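Local coordinates for tubulin-like protein CetZ2 (Haloferax volcanii, PDB 4B45), which binds GTP as an archaeal tubulin/FtsZ homologue with GTPase activity and is involved in the control of cell shape, at residues 245-250 against 286-291; 56-61 against 72-77. All blocks are in the same frame, centred on the assembly; numbering follows the deposited sequence.

Contact 1: residues 245-250 against 286-291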
ATOM      1  N   SER A 245       5.899   0.451  22.702  1.00 46.30           N
ATOM      2  CA  SER A 245       4.461   0.507  22.594  1.00 49.97           C
ATOM      3  C   SER A 245       4.040   0.898  21.176  1.00 48.59           C
ATOM      4  O   SER A 245       3.108   0.299  20.641  1.00 48.93           O
ATOM      5  CB  SER A 245       3.868   1.447  23.639  1.00 54.60           C
ATOM      6  OG  SER A 245       3.764   2.757  23.125  1.00 63.88           O
ATOM      7  N   THR A 246       4.711   1.877  20.564  1.00 42.19           N
ATOM      8  CA  THR A 246       4.435   2.162  19.145  1.00 51.16           C
ATOM      9  C   THR A 246       4.621   0.920  18.274  1.00 48.15           C
ATOM     10  O   THR A 246       3.836   0.672  17.354  1.00 45.27           O
ATOM     11  CB  THR A 246       5.282   3.327  18.555  1.00 56.26           C
ATOM     12  OG1 THR A 246       6.682   2.982  18.552  1.00 47.51           O
ATOM     13  CG2 THR A 246       5.041   4.614  19.340  1.00 57.31           C
ATOM     14  N   THR A 247       5.658   0.141  18.568  1.00 42.61           N
ATOM     15  CA  THR A 247       5.935  -1.073  17.797  1.00 36.20           C
ATOM     16  C   THR A 247       4.823  -2.090  17.993  1.00 46.12           C
ATOM     17  O   THR A 247       4.331  -2.648  17.013  1.00 48.43           O
ATOM     18  CB  THR A 247       7.301  -1.692  18.151  1.00 39.01           C
ATOM     19  OG1 THR A 247       8.319  -0.703  18.010  1.00 38.95           O
ATOM     20  CG2 THR A 247       7.630  -2.848  17.233  1.00 38.11           C
ATOM     21  N   ARG A 248       4.420  -2.323  19.246  1.00 41.81           N
ATOM     22  CA  ARG A 248       3.254  -3.179  19.519  1.00 50.20           C
ATOM     23  C   ARG A 248       1.986  -2.700  18.813  1.00 46.28           C
ATOM     24  O   ARG A 248       1.244  -3.504  18.234  1.00 42.81           O
ATOM     25  CB  ARG A 248       2.957  -3.287  21.019  1.00 49.01           C
ATOM     26  CG  ARG A 248       4.020  -4.017  21.840  1.00 60.74           C
ATOM     27  CD  ARG A 248       3.482  -4.342  23.244  1.00 70.26           C
ATOM     28  NE  ARG A 248       4.549  -4.470  24.232  1.00 75.50           N
ATOM     29  CZ  ARG A 248       4.918  -3.497  25.060  1.00 79.40           C
ATOM     30  NH1 ARG A 248       4.296  -2.323  25.028  1.00 78.06           N
ATOM     31  NH2 ARG A 248       5.901  -3.703  25.926  1.00 80.81           N
ATOM     32  N   ARG A 249       1.719  -1.401  18.882  1.00 44.41           N
ATOM     33  CA  ARG A 249       0.509  -0.875  18.262  1.00 50.86           C
ATOM     34  C   ARG A 249       0.555  -1.034  16.752  1.00 48.36           C
ATOM     35  O   ARG A 249      -0.444  -1.412  16.145  1.00 50.60           O
ATOM     36  CB  ARG A 249       0.274   0.589  18.639  1.00 61.59           C
ATOM     37  CG  ARG A 249      -0.217   0.779  20.070  1.00 71.75           C
ATOM     38  CD  ARG A 249      -1.015   2.051  20.196  1.00 78.58           C
ATOM     39  NE  ARG A 249      -0.394   3.160  19.479  1.00 87.06           N
ATOM     40  CZ  ARG A 249       0.467   4.016  20.022  1.00 93.00           C
ATOM     41  NH1 ARG A 249       0.818   3.890  21.298  1.00 97.42           N
ATOM     42  NH2 ARG A 249       0.978   4.999  19.290  1.00 89.28           N
ATOM     43  N   ALA A 250       1.721  -0.764  16.159  1.00 45.26           N
ATOM     44  CA  ALA A 250       1.899  -0.860  14.713  1.00 48.06           C
ATOM     45  C   ALA A 250       1.573  -2.267  14.224  1.00 46.44           C
ATOM     46  O   ALA A 250       0.921  -2.444  13.195  1.00 55.38           O
ATOM     47  CB  ALA A 250       3.323  -0.463  14.312  1.00 44.55           C
ATOM     48  N   ARG A 286      12.418  -4.916  18.281  1.00 46.18           N
ATOM     49  CA  ARG A 286      12.627  -5.868  17.203  1.00 43.45           C
ATOM     50  C   ARG A 286      12.477  -7.286  17.720  1.00 46.16           C
ATOM     51  O   ARG A 286      11.894  -8.136  17.054  1.00 44.97           O
ATOM     52  CB  ARG A 286      14.027  -5.701  16.612  1.00 47.44           C
ATOM     53  CG  ARG A 286      14.271  -4.351  15.979  1.00 44.49           C
ATOM     54  CD  ARG A 286      15.709  -4.263  15.514  1.00 48.40           C
ATOM     55  NE  ARG A 286      16.010  -2.984  14.879  1.00 52.21           N
ATOM     56  CZ  ARG A 286      17.238  -2.602  14.552  1.00 51.44           C
ATOM     57  NH1 ARG A 286      18.257  -3.407  14.810  1.00 50.12           N
ATOM     58  NH2 ARG A 286      17.449  -1.422  13.984  1.00 48.28           N
ATOM     59  N   ARG A 287      13.033  -7.551  18.902  1.00 47.87           N
ATOM     60  CA  ARG A 287      12.974  -8.890  19.469  1.00 45.71           C
ATOM     61  C   ARG A 287      11.520  -9.262  19.744  1.00 51.17           C
ATOM     62  O   ARG A 287      11.090 -10.388  19.471  1.00 48.90           O
ATOM     63  CB  ARG A 287      13.819  -8.980  20.749  1.00 49.56           C
ATOM     64  CG  ARG A 287      13.637 -10.273  21.524  1.00 59.03           C
ATOM     65  CD  ARG A 287      14.720 -10.422  22.587  1.00 73.50           C
ATOM     66  NE  ARG A 287      14.321 -11.289  23.693  1.00 85.88           N
ATOM     67  CZ  ARG A 287      13.920 -10.852  24.887  1.00 91.39           C
ATOM     68  NH1 ARG A 287      13.864  -9.549  25.142  1.00 85.29           N
ATOM     69  NH2 ARG A 287      13.572 -11.720  25.830  1.00 96.09           N
ATOM     70  N   TRP A 288      10.766  -8.307  20.286  1.00 41.26           N
ATOM     71  CA  TRP A 288       9.329  -8.498  20.465  1.00 47.00           C
ATOM     72  C   TRP A 288       8.585  -8.850  19.160  1.00 46.12           C
ATOM     73  O   TRP A 288       7.716  -9.727  19.161  1.00 44.61           O
ATOM     74  CB  TRP A 288       8.670  -7.273  21.107  1.00 45.72           C
ATOM     75  CG  TRP A 288       7.206  -7.523  21.320  1.00 45.46           C
ATOM     76  CD1 TRP A 288       6.629  -8.136  22.388  1.00 41.09           C
ATOM     77  CD2 TRP A 288       6.146  -7.216  20.412  1.00 34.91           C
ATOM     78  NE1 TRP A 288       5.270  -8.222  22.209  1.00 40.85           N
ATOM     79  CE2 TRP A 288       4.945  -7.659  21.007  1.00 41.94           C
ATOM     80  CE3 TRP A 288       6.090  -6.597  19.158  1.00 39.67           C
ATOM     81  CZ2 TRP A 288       3.697  -7.506  20.394  1.00 45.83           C
ATOM     82  CZ3 TRP A 288       4.851  -6.444  18.547  1.00 43.42           C
ATOM     83  CH2 TRP A 288       3.672  -6.897  19.166  1.00 46.63           C
ATOM     84  N   VAL A 289       8.903  -8.154  18.069  1.00 39.98           N
ATOM     85  CA  VAL A 289       8.273  -8.446  16.774  1.00 45.46           C
ATOM     86  C   VAL A 289       8.581  -9.882  16.374  1.00 47.45           C
ATOM     87  O   VAL A 289       7.703 -10.593  15.920  1.00 45.18           O
ATOM     88  CB  VAL A 289       8.718  -7.462  15.653  1.00 45.04           C
ATOM     89  CG1 VAL A 289       8.252  -7.939  14.279  1.00 42.47           C
ATOM     90  CG2 VAL A 289       8.177  -6.062  15.924  1.00 43.66           C
ATOM     91  N   GLU A 290       9.826 -10.312  16.591  1.00 48.15           N
ATOM     92  CA  GLU A 290      10.225 -11.673  16.269  1.00 43.00           C
ATOM     93  C   GLU A 290       9.441 -12.714  17.078  1.00 48.88           C
ATOM     94  O   GLU A 290       9.080 -13.764  16.550  1.00 53.04           O
ATOM     95  CB  GLU A 290      11.736 -11.851  16.466  1.00 44.81           C
ATOM     96  CG  GLU A 290      12.227 -13.275  16.237  1.00 46.76           C
ATOM     97  CD  GLU A 290      13.736 -13.398  16.340  1.00 59.48           C
ATOM     98  OE1 GLU A 290      14.261 -13.390  17.475  1.00 58.57           O
ATOM     99  OE2 GLU A 290      14.400 -13.498  15.286  1.00 63.52           O
ATOM    100  N   ASP A 291       9.175 -12.419  18.351  1.00 46.17           N
ATOM    101  CA  ASP A 291       8.410 -13.326  19.207  1.00 51.67           C
ATOM    102  C   ASP A 291       6.938 -13.340  18.838  1.00 50.85           C
ATOM    103  O   ASP A 291       6.283 -14.378  18.903  1.00 51.93           O
ATOM    104  CB  ASP A 291       8.535 -12.947  20.691  1.00 56.26           C
ATOM    105  CG  ASP A 291       9.947 -13.122  21.235  1.00 68.55           C
ATOM    106  OD1 ASP A 291      10.757 -13.877  20.641  1.00 68.06           O
ATOM    107  OD2 ASP A 291      10.241 -12.500  22.279  1.00 72.03           O
TER
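Trp288 and Arg248, with Thr247 and Val289 beneath them, make a helix-to-helix contact without hydrogen bonds in the C-terminal domain, between helix 240-252 and helix 279-293. The axes of the two short segments come within 10.0 Å and run roughly parallel, crossing at -29°, and the backbones are nearest at Arg248 and Val289, whose CA atoms are 7.8 Å apart.

The outer layer is a CH-pi contact. Arg248 CG sits 3.8 Å from the centroid of the Trp288 six-membered ring and only 10° off its normal, so a methylene, not the charge, rests on the indole face. With chi1 near 180°, the indole swings out from helix 279-293 to helix 240-252, where its far rim reaches the backbone: Trp288 CH2 is 3.8 Å from Arg248 CA. From CG the extended arginine chain climbs away from the face, over the five-membered ring, and stands the guanidinium almost perpendicular to the indole, with Trp288 NE1 near its edge. With Arg248 CZ 5.7 Å from the centroid of the five-membered ring, any cation-pi attraction is weak.

Deeper in, methyl meets methyl: Thr247 CG2 lies 3.5 Å from Val289 CG2. Thr247 points this methyl at the other helix while its buried OG1 is hydrogen-bonded to Val243 O and Ser312 OG. Val289 also touches Ala266 and Val268, and Thr247 touches Ile270, all on strand 263-272.

Two near-parallel helices side by side against a beta-sheet, with small aliphatic groups toward the strands and an arginine-tryptophan pair outside, are characteristic of the alpha/beta layering of the tubulin/FtsZ C-terminal domain.

Contact 2: residues 56-61 against 72-77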
ATOM      1  N   GLN A  56     -12.457   2.931 -24.890  1.00 41.61           N
ATOM      2  CA  GLN A  56     -13.512   3.754 -25.499  1.00 47.30           C
ATOM      3  C   GLN A  56     -14.296   3.044 -26.597  1.00 48.89           C
ATOM      4  O   GLN A  56     -15.474   3.327 -26.803  1.00 50.89           O
ATOM      5  CB  GLN A  56     -12.959   5.070 -26.053  1.00 49.56           C
ATOM      6  CG  GLN A  56     -12.168   5.874 -25.040  1.00 54.32           C
ATOM      7  CD  GLN A  56     -10.693   5.579 -25.135  1.00 54.11           C
ATOM      8  OE1 GLN A  56     -10.279   4.421 -25.055  1.00 48.67           O
ATOM      9  NE2 GLN A  56      -9.892   6.618 -25.348  1.00 55.81           N
ATOM     10  N   ASP A  57     -13.646   2.120 -27.293  1.00 51.15           N
ATOM     11  CA  ASP A  57     -14.315   1.379 -28.358  1.00 49.95           C
ATOM     12  C   ASP A  57     -15.317   0.382 -27.796  1.00 48.85           C
ATOM     13  O   ASP A  57     -16.139  -0.134 -28.534  1.00 46.53           O
ATOM     14  CB  ASP A  57     -13.288   0.641 -29.218  1.00 51.11           C
ATOM     15  CG  ASP A  57     -12.482  -0.361 -28.424  1.00 51.90           C
ATOM     16  OD1 ASP A  57     -11.984  -0.001 -27.333  1.00 52.81           O
ATOM     17  OD2 ASP A  57     -12.359  -1.518 -28.884  1.00 52.30           O
ATOM     18  N   ARG A  58     -15.228   0.101 -26.494  1.00 48.94           N
ATOM     19  CA  ARG A  58     -16.147  -0.826 -25.817  1.00 53.25           C
ATOM     20  C   ARG A  58     -17.178  -0.104 -24.943  1.00 48.38           C
ATOM     21  O   ARG A  58     -18.364  -0.401 -25.010  1.00 52.22           O
ATOM     22  CB  ARG A  58     -15.374  -1.802 -24.918  1.00 60.52           C
ATOM     23  CG  ARG A  58     -14.285  -2.601 -25.599  1.00 65.66           C
ATOM     24  CD  ARG A  58     -14.850  -3.673 -26.495  1.00 71.37           C
ATOM     25  NE  ARG A  58     -15.693  -4.624 -25.773  1.00 77.43           N
ATOM     26  CZ  ARG A  58     -15.252  -5.735 -25.192  1.00 76.64           C
ATOM     27  NH1 ARG A  58     -13.960  -6.043 -25.221  1.00 75.98           N
ATOM     28  NH2 ARG A  58     -16.108  -6.536 -24.576  1.00 78.11           N
ATOM     29  N   VAL A  59     -16.716   0.832 -24.113  1.00 46.66           N
ATOM     30  CA  VAL A  59     -17.568   1.454 -23.093  1.00 44.26           C
ATOM     31  C   VAL A  59     -17.600   2.981 -23.132  1.00 46.37           C
ATOM     32  O   VAL A  59     -18.056   3.615 -22.178  1.00 54.42           O
ATOM     33  CB  VAL A  59     -17.163   1.003 -21.667  1.00 47.45           C
ATOM     34  CG1 VAL A  59     -17.205  -0.522 -21.572  1.00 42.03           C
ATOM     35  CG2 VAL A  59     -15.769   1.529 -21.302  1.00 45.20           C
ATOM     36  N   ASN A  60     -17.103   3.563 -24.222  1.00 45.26           N
ATOM     37  CA  ASN A  60     -17.299   4.991 -24.497  1.00 49.83           C
ATOM     38  C   ASN A  60     -16.945   5.943 -23.332  1.00 49.71           C
ATOM     39  O   ASN A  60     -17.684   6.883 -23.038  1.00 48.35           O
ATOM     40  CB  ASN A  60     -18.747   5.207 -24.959  1.00 49.82           C
ATOM     41  CG  ASN A  60     -18.988   6.583 -25.548  1.00 54.44           C
ATOM     42  OD1 ASN A  60     -18.052   7.296 -25.923  1.00 44.76           O
ATOM     43  ND2 ASN A  60     -20.259   6.968 -25.632  1.00 64.75           N
ATOM     44  N   GLY A  61     -15.826   5.692 -22.656  1.00 43.75           N
ATOM     45  CA  GLY A  61     -15.391   6.582 -21.589  1.00 41.99           C
ATOM     46  C   GLY A  61     -16.241   6.612 -20.325  1.00 45.30           C
ATOM     47  O   GLY A  61     -16.056   7.496 -19.475  1.00 46.90           O
ATOM     48  N   ALA A  72     -11.026  -6.700 -17.317  1.00 42.92           N
ATOM     49  CA  ALA A  72      -9.856  -7.471 -17.712  1.00 43.23           C
ATOM     50  C   ALA A  72      -9.636  -7.431 -19.238  1.00 47.21           C
ATOM     51  O   ALA A  72      -8.514  -7.239 -19.698  1.00 55.38           O
ATOM     52  CB  ALA A  72      -9.999  -8.917 -17.232  1.00 37.51           C
ATOM     53  N   ALA A  73     -10.710  -7.611 -20.007  1.00 45.94           N
ATOM     54  CA  ALA A  73     -10.632  -7.668 -21.478  1.00 46.73           C
ATOM     55  C   ALA A  73     -10.102  -6.367 -22.068  1.00 52.09           C
ATOM     56  O   ALA A  73      -9.303  -6.369 -23.006  1.00 56.78           O
ATOM     57  CB  ALA A  73     -12.000  -7.982 -22.070  1.00 44.98           C
ATOM     58  N   VAL A  74     -10.542  -5.249 -21.504  1.00 49.80           N
ATOM     59  CA  VAL A  74     -10.121  -3.945 -21.997  1.00 48.92           C
ATOM     60  C   VAL A  74      -8.632  -3.715 -21.722  1.00 48.63           C
ATOM     61  O   VAL A  74      -7.908  -3.168 -22.558  1.00 50.55           O
ATOM     62  CB  VAL A  74     -10.981  -2.832 -21.382  1.00 49.70           C
ATOM     63  CG1 VAL A  74     -10.349  -1.483 -21.606  1.00 52.73           C
ATOM     64  CG2 VAL A  74     -12.373  -2.881 -21.976  1.00 47.15           C
ATOM     65  N   MET A  75      -8.164  -4.150 -20.559  1.00 46.07           N
ATOM     66  CA  MET A  75      -6.745  -4.046 -20.249  1.00 43.23           C
ATOM     67  C   MET A  75      -5.918  -4.982 -21.142  1.00 41.74           C
ATOM     68  O   MET A  75      -4.778  -4.676 -21.482  1.00 47.71           O
ATOM     69  CB  MET A  75      -6.492  -4.340 -18.761  1.00 44.38           C
ATOM     70  CG  MET A  75      -5.039  -4.187 -18.326  1.00 41.74           C
ATOM     71  SD  MET A  75      -4.526  -2.461 -18.337  1.00 48.50           S
ATOM     72  CE  MET A  75      -5.386  -1.855 -16.873  1.00 37.34           C
ATOM     73  N   GLU A  76      -6.481  -6.127 -21.511  1.00 45.99           N
ATOM     74  CA  GLU A  76      -5.790  -7.028 -22.435  1.00 54.19           C
ATOM     75  C   GLU A  76      -5.584  -6.357 -23.794  1.00 54.47           C
ATOM     76  O   GLU A  76      -4.470  -6.346 -24.335  1.00 52.24           O
ATOM     77  CB  GLU A  76      -6.587  -8.324 -22.647  1.00 61.26           C
ATOM     78  CG  GLU A  76      -6.781  -9.195 -21.417  1.00 67.43           C
ATOM     79  CD  GLU A  76      -5.561 -10.041 -21.083  1.00 72.80           C
ATOM     80  OE1 GLU A  76      -4.459  -9.739 -21.587  1.00 74.44           O
ATOM     81  OE2 GLU A  76      -5.711 -11.018 -20.316  1.00 73.45           O
ATOM     82  N   SER A  77      -6.672  -5.807 -24.337  1.00 53.53           N
ATOM     83  CA  SER A  77      -6.675  -5.219 -25.677  1.00 56.23           C
ATOM     84  C   SER A  77      -5.817  -3.970 -25.750  1.00 52.92           C
ATOM     85  O   SER A  77      -5.222  -3.681 -26.783  1.00 54.72           O
ATOM     86  CB  SER A  77      -8.097  -4.840 -26.087  1.00 56.45           C
ATOM     87  OG  SER A  77      -8.988  -5.909 -25.851  1.00 66.27           O
TER
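Arg58 meets Val74 and Ala73 through van der Waals contacts alone; across the segments no hydrogen bond or salt bridge forms. The interface is small, with 134 Å² buried over both sides, and its closest backbone pair is Arg58 and Val74, whose CA atoms are 7.8 Å apart.

The aliphatic part comes first. Arg58 CG lies 4.1 Å from Val74 CG2, the two side chains running alongside one another with opposite headings. The Val74 rotamer (chi1 166°) sets CG1 opposite the backbone N and leaves CG2, beside that N, facing the arginine. The guanidinium supplies the second touch: Arg58 NH1 stands 4.2 Å from Ala73 CB, approaching obliquely. Bends at chi2 (-73°) and chi3 (-59°) fold the arginine chain over, bringing its end to the alanine one residue earlier on the helix. Both are ordinary van der Waals separations; few atoms take part, Arg58 being exposed and Val74 buried.

Among the polar bonds within the segments, Ser77 OG donates to Ala73 O at 2.9 Å, and Ser77 N reaches Ala73 O at 3.0 Å from the opposite face of the carbonyl plane, so two donors share one acceptor.

The Val74 side chain lies about 7 Å from that of GTP-binding Ser107 and about 11 Å from the bound nucleotide, so the contact packs near the site without touching the ligand. Val74 also packs on Thr39 and Ile54, and Val59 touches Thr39, Val64 and Leu70, a residue that Arg58 meets as well. The short helix 56-59, which follows edge strand 50-53, is thus set beside helix 68-85 within the GTPase domain, while Met75 and Glu76 touch Val114 of helix 107-120.

From the N terminus, contact 2 comes first: the chain leaves strand 50-53, forms helix 56-59, and returns through helix 68-85, closing a short loop of ten intervening residues that includes the GTP-binding Gly65 and Gly66. Contact 1 opens much later and closes a longer loop of 35 residues, in which strand 263-272 comes between helix 240-252 and helix 279-293 in sequence, and both helices pack against it. The two loops are in series, neither enclosing nor crossing the other. The centres of contact 1 and contact 2 are 46 Å apart, on opposite sides of the chain's centre. Contact 2 belongs to the GTPase domain, contact 1 to the C-terminal domain, away from the nucleotide.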